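Local coordinates for protein putative tetR family transcription regulator (Shewanella loihica, PDB 3PPB) that probably binds DNA through an N-terminal helix-turn-helix motif and regulates transcription, as a putative member of the TetR family, at residues 64-67 with 68-72; 108-111 with 112-115; 165-168 with 169-173. One frame throughout, in Å; residues are numbered along the deposited sequence.

Contact 1. Residues 64-67 with 68-72; sequences VKQE and FADAI. With EDO (1,2-ethanediol), chain D; EDO (1,2-ethanediol), chain G; EDO (1,2-ethanediol), chain H.
Gln66 and Asp70, one helical turn apart, are joined by an i to i+4 side-chain hydrogen bond on the helix surface, in which Gln66 NE2 donates to Asp70 OD1 over 2.8 Å, with an N-H...O angle of 154°. The acceptor lies close to the amide plane of Gln66, whereas the amide nitrogen comes down on OD1 from above the carboxylate plane, and the two flat groups are turned 41° apart. CG of Gln66 stands anti to the backbone N, and chi2 of 63° bends the chain so that the amide reaches forward to Asp70. With a leucine in place of Gln66, Asp70 OD1 would probably lose this donor and the carboxylate would be freer to turn. The backbone of the same turn keeps the regular i to i+4 bonds, Phe68 N to Val64 O at 3.0 Å and Ala69 N to Lys65 O at 2.9 Å.

The Phe68 ring has Ile72 CG2 on one face, offset toward the rim, and an ethanediol carbon on the opposite face. Lys65 NZ holds both oxygens of that ethanediol, each at 2.8 Å. Glu67, its chain extended beyond CG, offers OE1 and OE2 to two different ethanediols, OE1 also forming a salt bridge with Lys103.

Helix 53-74 is consistent with the TetR-family helix that typically joins the DNA-binding part to the rest of the molecule. Here Phe68 meets Trp96 of helix 82-99 and Phe107 of helix 101-110 edge-to-face, Lys65 makes a cation-pi contact with Phe107, and Gln66 and Ala69 touch Ile128 of helix 118-128.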
loop_
_atom_site.group_PDB
_atom_site.type_symbol
_atom_site.label_atom_id
_atom_site.label_comp_id
_atom_site.label_asym_id
_atom_site.label_seq_id
_atom_site.Cartn_x
_atom_site.Cartn_y
_atom_site.Cartn_z
ATOM N N VAL A 64 -5.735 -0.948 16.546
ATOM C CA VAL A 64 -5.215 -2.095 15.784
ATOM C C VAL A 64 -3.674 -1.957 15.649
ATOM O O VAL A 64 -2.965 -2.940 15.856
ATOM C CB VAL A 64 -5.920 -2.320 14.407
ATOM C CG1 VAL A 64 -5.395 -3.586 13.740
ATOM C CG2 VAL A 64 -7.450 -2.424 14.575
ATOM N N LYS A 65 -3.168 -0.743 15.365
ATOM C CA LYS A 65 -1.718 -0.499 15.284
ATOM C C LYS A 65 -1.043 -0.894 16.615
ATOM O O LYS A 65 -0.012 -1.579 16.585
ATOM C CB LYS A 65 -1.399 0.978 14.937
ATOM C CG LYS A 65 -1.677 1.376 13.491
ATOM C CD LYS A 65 -0.544 0.973 12.560
ATOM C CE LYS A 65 -0.904 1.199 11.123
ATOM N NZ LYS A 65 0.308 1.204 10.265
ATOM N N GLN A 66 -1.657 -0.519 17.773
ATOM C CA GLN A 66 -1.112 -0.862 19.087
ATOM C C GLN A 66 -1.076 -2.385 19.293
ATOM O O GLN A 66 -0.053 -2.895 19.743
ATOM C CB GLN A 66 -1.859 -0.172 20.229
ATOM C CG GLN A 66 -1.088 -0.261 21.563
ATOM C CD GLN A 66 0.248 0.441 21.520
ATOM O OE1 GLN A 66 0.323 1.655 21.363
ATOM N NE2 GLN A 66 1.339 -0.315 21.619
ATOM N N GLU A 67 -2.149 -3.105 18.914
ATOM C CA GLU A 67 -2.201 -4.572 18.991
ATOM C C GLU A 67 -1.064 -5.217 18.182
ATOM O O GLU A 67 -0.389 -6.130 18.668
ATOM C CB GLU A 67 -3.546 -5.086 18.469
ATOM C CG GLU A 67 -4.700 -4.873 19.419
ATOM C CD GLU A 67 -6.019 -5.314 18.825
ATOM O OE1 GLU A 67 -6.020 -6.302 18.055
ATOM O OE2 GLU A 67 -7.048 -4.653 19.099
ATOM N N PHE A 68 -0.869 -4.740 16.944
ATOM C CA PHE A 68 0.173 -5.210 16.041
ATOM C C PHE A 68 1.565 -5.004 16.664
ATOM O O PHE A 68 2.371 -5.940 16.717
ATOM C CB PHE A 68 0.054 -4.465 14.708
ATOM C CG PHE A 68 1.157 -4.721 13.707
ATOM C CD1 PHE A 68 1.191 -5.903 12.970
ATOM C CD2 PHE A 68 2.132 -3.756 13.456
ATOM C CE1 PHE A 68 2.175 -6.113 12.003
ATOM C CE2 PHE A 68 3.119 -3.968 12.493
ATOM C CZ PHE A 68 3.141 -5.146 11.778
ATOM N N ALA A 69 1.830 -3.778 17.154
ATOM C CA ALA A 69 3.102 -3.394 17.763
ATOM C C ALA A 69 3.391 -4.258 18.983
ATOM O O ALA A 69 4.496 -4.785 19.098
ATOM C CB ALA A 69 3.081 -1.922 18.140
ATOM N N ASP A 70 2.364 -4.464 19.842
ATOM C CA ASP A 70 2.440 -5.285 21.052
ATOM C C ASP A 70 2.756 -6.752 20.726
ATOM O O ASP A 70 3.618 -7.330 21.379
ATOM C CB ASP A 70 1.125 -5.197 21.845
ATOM C CG ASP A 70 0.858 -3.886 22.578
ATOM O OD1 ASP A 70 1.722 -2.979 22.522
ATOM O OD2 ASP A 70 -0.208 -3.776 23.232
ATOM N N ALA A 71 2.087 -7.335 19.703
ATOM C CA ALA A 71 2.269 -8.735 19.293
ATOM C C ALA A 71 3.659 -9.009 18.747
ATOM O O ALA A 71 4.283 -9.998 19.149
ATOM C CB ALA A 71 1.225 -9.130 18.255
ATOM N N ILE A 72 4.155 -8.146 17.850
ATOM C CA ILE A 72 5.458 -8.378 17.227
ATOM C C ILE A 72 6.596 -8.161 18.236
ATOM O O ILE A 72 7.557 -8.936 18.220
ATOM C CB ILE A 72 5.648 -7.596 15.894
ATOM C CG1 ILE A 72 5.777 -6.074 16.082
ATOM C CG2 ILE A 72 4.500 -7.949 14.929
ATOM C CD1 ILE A 72 6.236 -5.309 14.815
HETATM C C1 EDO D . 2.413 -1.680 9.640
HETATM O O1 EDO D . 2.197 -0.763 10.710
HETATM C C2 EDO D . 1.073 -2.282 9.252
HETATM O O2 EDO D . 0.143 -1.247 8.947
HETATM C C1 EDO G . -3.957 -9.528 18.139
HETATM O O1 EDO G . -4.408 -8.333 17.483
HETATM C C2 EDO G . -2.642 -9.231 18.857
HETATM O O2 EDO G . -2.109 -10.441 19.415
HETATM C C1 EDO H . -11.661 -4.212 17.401
HETATM O O1 EDO H . -11.232 -5.579 17.392
HETATM C C2 EDO H . -10.754 -3.404 18.323
HETATM O O2 EDO H . -9.406 -3.483 17.849
#

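Contact 2. Residues 108-111 with 112-115; sequences QLYS and MSPT. With EDO (1,2-ethanediol), chain F; EDO (1,2-ethanediol), chain E; EDO (1,2-ethanediol), chain D.
Ser113 turns its hydroxyl back onto Tyr110 of helix 101-110, where OG donates to Tyr110 O over 3.3 Å. The C=O...OG angle of 102° puts OG almost at right angles to the C=O bond, above the carbonyl plane and away from the usual lone-pair positions. Chi1 of 83° sets OG between its own backbone N and carbonyl carbon, and from there it also accepts from Thr115 N at 3.2 Å. A weak bond from Ser113 N adds a second donor to Tyr110 O.

Thr115 has its methyl CG2 anti to the backbone N, and this methyl meets the edge of the Tyr110 ring near its plane, 4.0 Å from CE1. The phenol OH lies elsewhere, bonded to Phe22 O. A water bridges segments 108-111 and 112-115, donating to Gln108 O and accepting from Met112 N. Met112, a selenomethionine, bends at chi3 and brings CE near an ethanediol; its backbone O accepts from Arg166 of the second subunit.

The OG to N bond two residues on defines an ST turn at Ser113, placed in the loop that links helices 101-110 and 118-128 at the subunit interface.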
loop_
_atom_site.group_PDB
_atom_site.type_symbol
_atom_site.label_atom_id
_atom_site.label_comp_id
_atom_site.label_asym_id
_atom_site.label_seq_id
_atom_site.Cartn_x
_atom_site.Cartn_y
_atom_site.Cartn_z
ATOM N N GLN A 108 -4.187 -3.031 5.014
ATOM C CA GLN A 108 -4.015 -2.963 3.572
ATOM C C GLN A 108 -4.881 -1.809 3.024
ATOM O O GLN A 108 -4.424 -1.013 2.219
ATOM C CB GLN A 108 -4.375 -4.336 2.974
ATOM C CG GLN A 108 -3.623 -4.735 1.723
ATOM C CD GLN A 108 -2.114 -4.756 1.815
ATOM O OE1 GLN A 108 -1.463 -3.779 1.482
ATOM N NE2 GLN A 108 -1.511 -5.890 2.163
ATOM N N LEU A 109 -6.077 -1.642 3.547
ATOM C CA LEU A 109 -6.932 -0.567 3.065
ATOM C C LEU A 109 -6.602 0.822 3.621
ATOM O O LEU A 109 -6.797 1.798 2.896
ATOM C CB LEU A 109 -8.400 -0.882 3.402
ATOM C CG LEU A 109 -9.058 -2.030 2.653
ATOM C CD1 LEU A 109 -10.256 -2.550 3.431
ATOM C CD2 LEU A 109 -9.469 -1.591 1.249
ATOM N N TYR A 110 -6.178 0.937 4.897
ATOM C CA TYR A 110 -6.076 2.259 5.531
ATOM C C TYR A 110 -4.681 2.751 5.976
ATOM O O TYR A 110 -4.519 3.966 6.110
ATOM C CB TYR A 110 -7.011 2.300 6.762
ATOM C CG TYR A 110 -8.472 2.127 6.403
ATOM C CD1 TYR A 110 -9.255 3.217 6.043
ATOM C CD2 TYR A 110 -9.080 0.876 6.445
ATOM C CE1 TYR A 110 -10.595 3.060 5.688
ATOM C CE2 TYR A 110 -10.419 0.710 6.093
ATOM C CZ TYR A 110 -11.167 1.805 5.703
ATOM O OH TYR A 110 -12.483 1.651 5.364
ATOM N N SER A 111 -3.717 1.845 6.237
ATOM C CA SER A 111 -2.364 2.140 6.752
ATOM C C SER A 111 -1.547 3.185 5.988
ATOM O O SER A 111 -0.760 3.913 6.610
ATOM C CB SER A 111 -1.525 0.873 6.781
ATOM O OG SER A 111 -1.786 0.182 7.983
HETATM N N MSE A 112 -1.661 3.211 4.666
HETATM C CA MSE A 112 -0.862 4.122 3.854
HETATM C C MSE A 112 -1.717 4.904 2.873
HETATM O O MSE A 112 -1.196 5.517 1.926
HETATM C CB MSE A 112 0.183 3.299 3.097
HETATM C CG MSE A 112 1.550 3.901 3.196
HETATM SE SE MSE A 112 2.877 2.730 2.504
HETATM C CE MSE A 112 2.138 2.411 0.813
ATOM N N SER A 113 -3.024 4.934 3.152
ATOM C CA SER A 113 -4.001 5.570 2.303
ATOM C C SER A 113 -4.234 7.030 2.693
ATOM O O SER A 113 -4.084 7.382 3.872
ATOM C CB SER A 113 -5.318 4.790 2.366
ATOM O OG SER A 113 -6.100 5.146 3.495
ATOM N N PRO A 114 -4.705 7.867 1.732
ATOM C CA PRO A 114 -5.050 9.257 2.072
ATOM C C PRO A 114 -6.291 9.384 2.973
ATOM O O PRO A 114 -6.624 10.504 3.361
ATOM C CB PRO A 114 -5.339 9.901 0.699
ATOM C CG PRO A 114 -4.816 8.938 -0.334
ATOM C CD PRO A 114 -4.945 7.593 0.297
ATOM N N THR A 115 -6.979 8.263 3.307
ATOM C CA THR A 115 -8.212 8.285 4.116
ATOM C C THR A 115 -7.937 8.735 5.563
ATOM O O THR A 115 -8.686 9.571 6.087
ATOM C CB THR A 115 -8.933 6.903 4.094
ATOM O OG1 THR A 115 -8.982 6.400 2.761
ATOM C CG2 THR A 115 -10.343 6.963 4.655
HETATM C C1 EDO F . -2.420 -0.135 -0.315
HETATM O O1 EDO F . -2.354 -1.417 0.324
HETATM C C2 EDO F . -1.246 0.709 0.169
HETATM O O2 EDO F . -1.489 2.096 -0.116
HETATM C C1 EDO E . -11.807 7.123 -0.564
HETATM O O1 EDO E . -11.646 5.795 -0.061
HETATM C C2 EDO E . -11.882 8.152 0.565
HETATM O O2 EDO E . -10.622 8.339 1.224
HETATM C C1 EDO D . 2.413 -1.680 9.640
HETATM O O1 EDO D . 2.197 -0.763 10.710
HETATM C C2 EDO D . 1.073 -2.282 9.252
HETATM O O2 EDO D . 0.143 -1.247 8.947
HETATM O O HOH W 1 -2.710 1.411 3.128
#

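Contact 3. Residues 165-168 with 169-173; sequences TRYF and VDHPE
The Tyr167 ring carries His171 CD2 over one face, 3.8 Å from Tyr167 CD1, while Phe168 CE1 lies at its edge in plane. The Tyr167 and His171 side chains cross at about a right angle, but the ring planes are inclined by 55° with centroids 5.1 Å apart, an oblique aromatic pair. His171 in turn has Asp170 CB on one face, offset toward the rim. The Phe168 ring takes Tyr167 CD2 over its centre on one face and His171 O near its edge. Asp170 CG lies in the guanidinium plane of Arg166, at its edge.

That last pair is a salt bridge with a side-on grip: Arg166 NE at 3.1 Å and NH2 at 3.2 Å both donate to Asp170 OD1. The acceptor lies near the guanidinium plane, yet both nitrogens reach OD1 from the same side of the carboxylate, above its plane, and the flat groups are 30° apart. Bends at chi2 and chi3 curl the arginine onward to its partner one turn ahead. NH2 also packs 3.6 Å from Val169 CG1. NE and NH2 hold Asp170 while NH1 donates to Met112 O of the second subunit, so that bonds on different nitrogens limit the rotation of the guanidinium.

His171 N donates to Tyr167 O at 2.9 Å; beyond it Pro172 N has no hydrogen to give, and Phe168 O receives a CA-H...O contact from Pro172 CA at 3.2 Å instead. Outside the segments, Tyr167 OH is bonded to Glu180 and Arg174, and His171 NE2 to Glu151 of the second subunit. The arrangement is a helix C-terminus: helix 150-170 ends, His171 leaves helical torsions, and proline follows, with an i to i+4 Arg-Asp pair on the last turn beside the dimer interface.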
loop_
_atom_site.group_PDB
_atom_site.type_symbol
_atom_site.label_atom_id
_atom_site.label_comp_id
_atom_site.label_asym_id
_atom_site.label_seq_id
_atom_site.Cartn_x
_atom_site.Cartn_y
_atom_site.Cartn_z
ATOM N N THR A 165 2.645 -9.088 2.688
ATOM C CA THR A 165 1.386 -9.598 3.237
ATOM C C THR A 165 0.305 -9.663 2.156
ATOM O O THR A 165 -0.529 -10.551 2.225
ATOM C CB THR A 165 0.957 -8.837 4.471
ATOM O OG1 THR A 165 0.799 -7.453 4.176
ATOM C CG2 THR A 165 1.931 -9.038 5.631
ATOM N N ARG A 166 0.349 -8.777 1.138
ATOM C CA ARG A 166 -0.533 -8.844 -0.030
ATOM C C ARG A 166 -0.239 -10.160 -0.750
ATOM O O ARG A 166 -1.145 -10.933 -1.030
ATOM C CB ARG A 166 -0.261 -7.639 -0.980
ATOM C CG ARG A 166 -0.869 -7.722 -2.409
ATOM C CD ARG A 166 -2.346 -7.341 -2.427
ATOM N NE ARG A 166 -3.183 -8.419 -1.897
ATOM C CZ ARG A 166 -4.030 -8.294 -0.881
ATOM N NH1 ARG A 166 -4.210 -7.117 -0.298
ATOM N NH2 ARG A 166 -4.716 -9.344 -0.451
ATOM N N TYR A 167 1.059 -10.423 -0.996
ATOM C CA TYR A 167 1.569 -11.621 -1.662
ATOM C C TYR A 167 1.131 -12.896 -0.935
ATOM O O TYR A 167 0.616 -13.818 -1.581
ATOM C CB TYR A 167 3.112 -11.550 -1.739
ATOM C CG TYR A 167 3.773 -12.702 -2.459
ATOM C CD1 TYR A 167 3.756 -12.786 -3.850
ATOM C CD2 TYR A 167 4.398 -13.724 -1.751
ATOM C CE1 TYR A 167 4.359 -13.853 -4.519
ATOM C CE2 TYR A 167 4.991 -14.796 -2.407
ATOM C CZ TYR A 167 5.005 -14.836 -3.794
ATOM O OH TYR A 167 5.632 -15.861 -4.465
ATOM N N PHE A 168 1.347 -12.973 0.395
ATOM C CA PHE A 168 1.030 -14.184 1.118
ATOM C C PHE A 168 -0.463 -14.377 1.323
ATOM O O PHE A 168 -0.888 -15.519 1.414
ATOM C CB PHE A 168 1.797 -14.270 2.435
ATOM C CG PHE A 168 3.288 -14.530 2.219
ATOM C CD1 PHE A 168 3.723 -15.694 1.589
ATOM C CD2 PHE A 168 4.245 -13.631 2.679
ATOM C CE1 PHE A 168 5.086 -15.943 1.393
ATOM C CE2 PHE A 168 5.624 -13.866 2.469
ATOM C CZ PHE A 168 6.030 -15.030 1.836
ATOM N N VAL A 169 -1.267 -13.301 1.323
ATOM C CA VAL A 169 -2.724 -13.443 1.435
ATOM C C VAL A 169 -3.247 -13.925 0.069
ATOM O O VAL A 169 -4.154 -14.761 0.024
ATOM C CB VAL A 169 -3.407 -12.145 1.930
ATOM C CG1 VAL A 169 -4.937 -12.199 1.731
ATOM C CG2 VAL A 169 -3.043 -11.869 3.397
ATOM N N ASP A 170 -2.650 -13.432 -1.039
ATOM C CA ASP A 170 -3.037 -13.846 -2.401
ATOM C C ASP A 170 -2.611 -15.285 -2.692
ATOM O O ASP A 170 -3.263 -15.969 -3.478
ATOM C CB ASP A 170 -2.385 -12.931 -3.467
ATOM C CG ASP A 170 -2.914 -11.511 -3.579
ATOM O OD1 ASP A 170 -3.938 -11.198 -2.920
ATOM O OD2 ASP A 170 -2.294 -10.706 -4.325
ATOM N N HIS A 171 -1.472 -15.709 -2.130
ATOM C CA HIS A 171 -0.905 -17.053 -2.346
ATOM C C HIS A 171 -0.652 -17.694 -0.967
ATOM O O HIS A 171 0.506 -17.808 -0.551
ATOM C CB HIS A 171 0.403 -16.943 -3.164
ATOM C CG HIS A 171 0.277 -16.095 -4.385
ATOM N ND1 HIS A 171 -0.386 -16.553 -5.514
ATOM C CD2 HIS A 171 0.688 -14.824 -4.600
ATOM C CE1 HIS A 171 -0.356 -15.548 -6.376
ATOM N NE2 HIS A 171 0.307 -14.496 -5.881
ATOM N N PRO A 172 -1.722 -18.095 -0.238
ATOM C CA PRO A 172 -1.527 -18.616 1.133
ATOM C C PRO A 172 -0.678 -19.886 1.211
ATOM O O PRO A 172 -0.003 -20.082 2.219
ATOM C CB PRO A 172 -2.959 -18.854 1.645
ATOM C CG PRO A 172 -3.805 -18.901 0.431
ATOM C CD PRO A 172 -3.161 -18.029 -0.587
ATOM N N GLU A 173 -0.639 -20.694 0.132
ATOM C CA GLU A 173 0.182 -21.905 0.072
ATOM C C GLU A 173 1.691 -21.554 0.096
ATOM O O GLU A 173 2.496 -22.338 0.592
ATOM C CB GLU A 173 -0.179 -22.770 -1.156
ATOM C CG GLU A 173 0.398 -22.312 -2.500
ATOM C CD GLU A 173 -0.207 -21.123 -3.230
ATOM O OE1 GLU A 173 -1.225 -20.567 -2.759
ATOM O OE2 GLU A 173 0.326 -20.771 -4.308
#

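Overall arrangement
The three contacts follow one another in series along the chain of an all-helical fold and involve helices 53-74, 101-110 and 150-170, the last two with the loops that follow them. Contacts 1 and 2, with centres about 17 Å apart, meet at Lys65 NZ and Ser111 OG, 3.3 Å apart, and share one ethanediol bound to both residues. Contact 2 touches contact 3, about 19 Å away between centres, where Gln108 packs on Arg166 and its NE2 lies 3.4 Å from Thr165 OG1. Contacts 1 and 3 stay separate, about 7 Å between nearest atoms. Contacts 2 and 3 both face the second subunit, and Arg166 of each copy bonds to Met112 O of the other. Bound tetraethylene glycol comes nearer contact 1, about 4 Å from the Phe68 side chain, than contact 3, about 8 Å from that of Phe168.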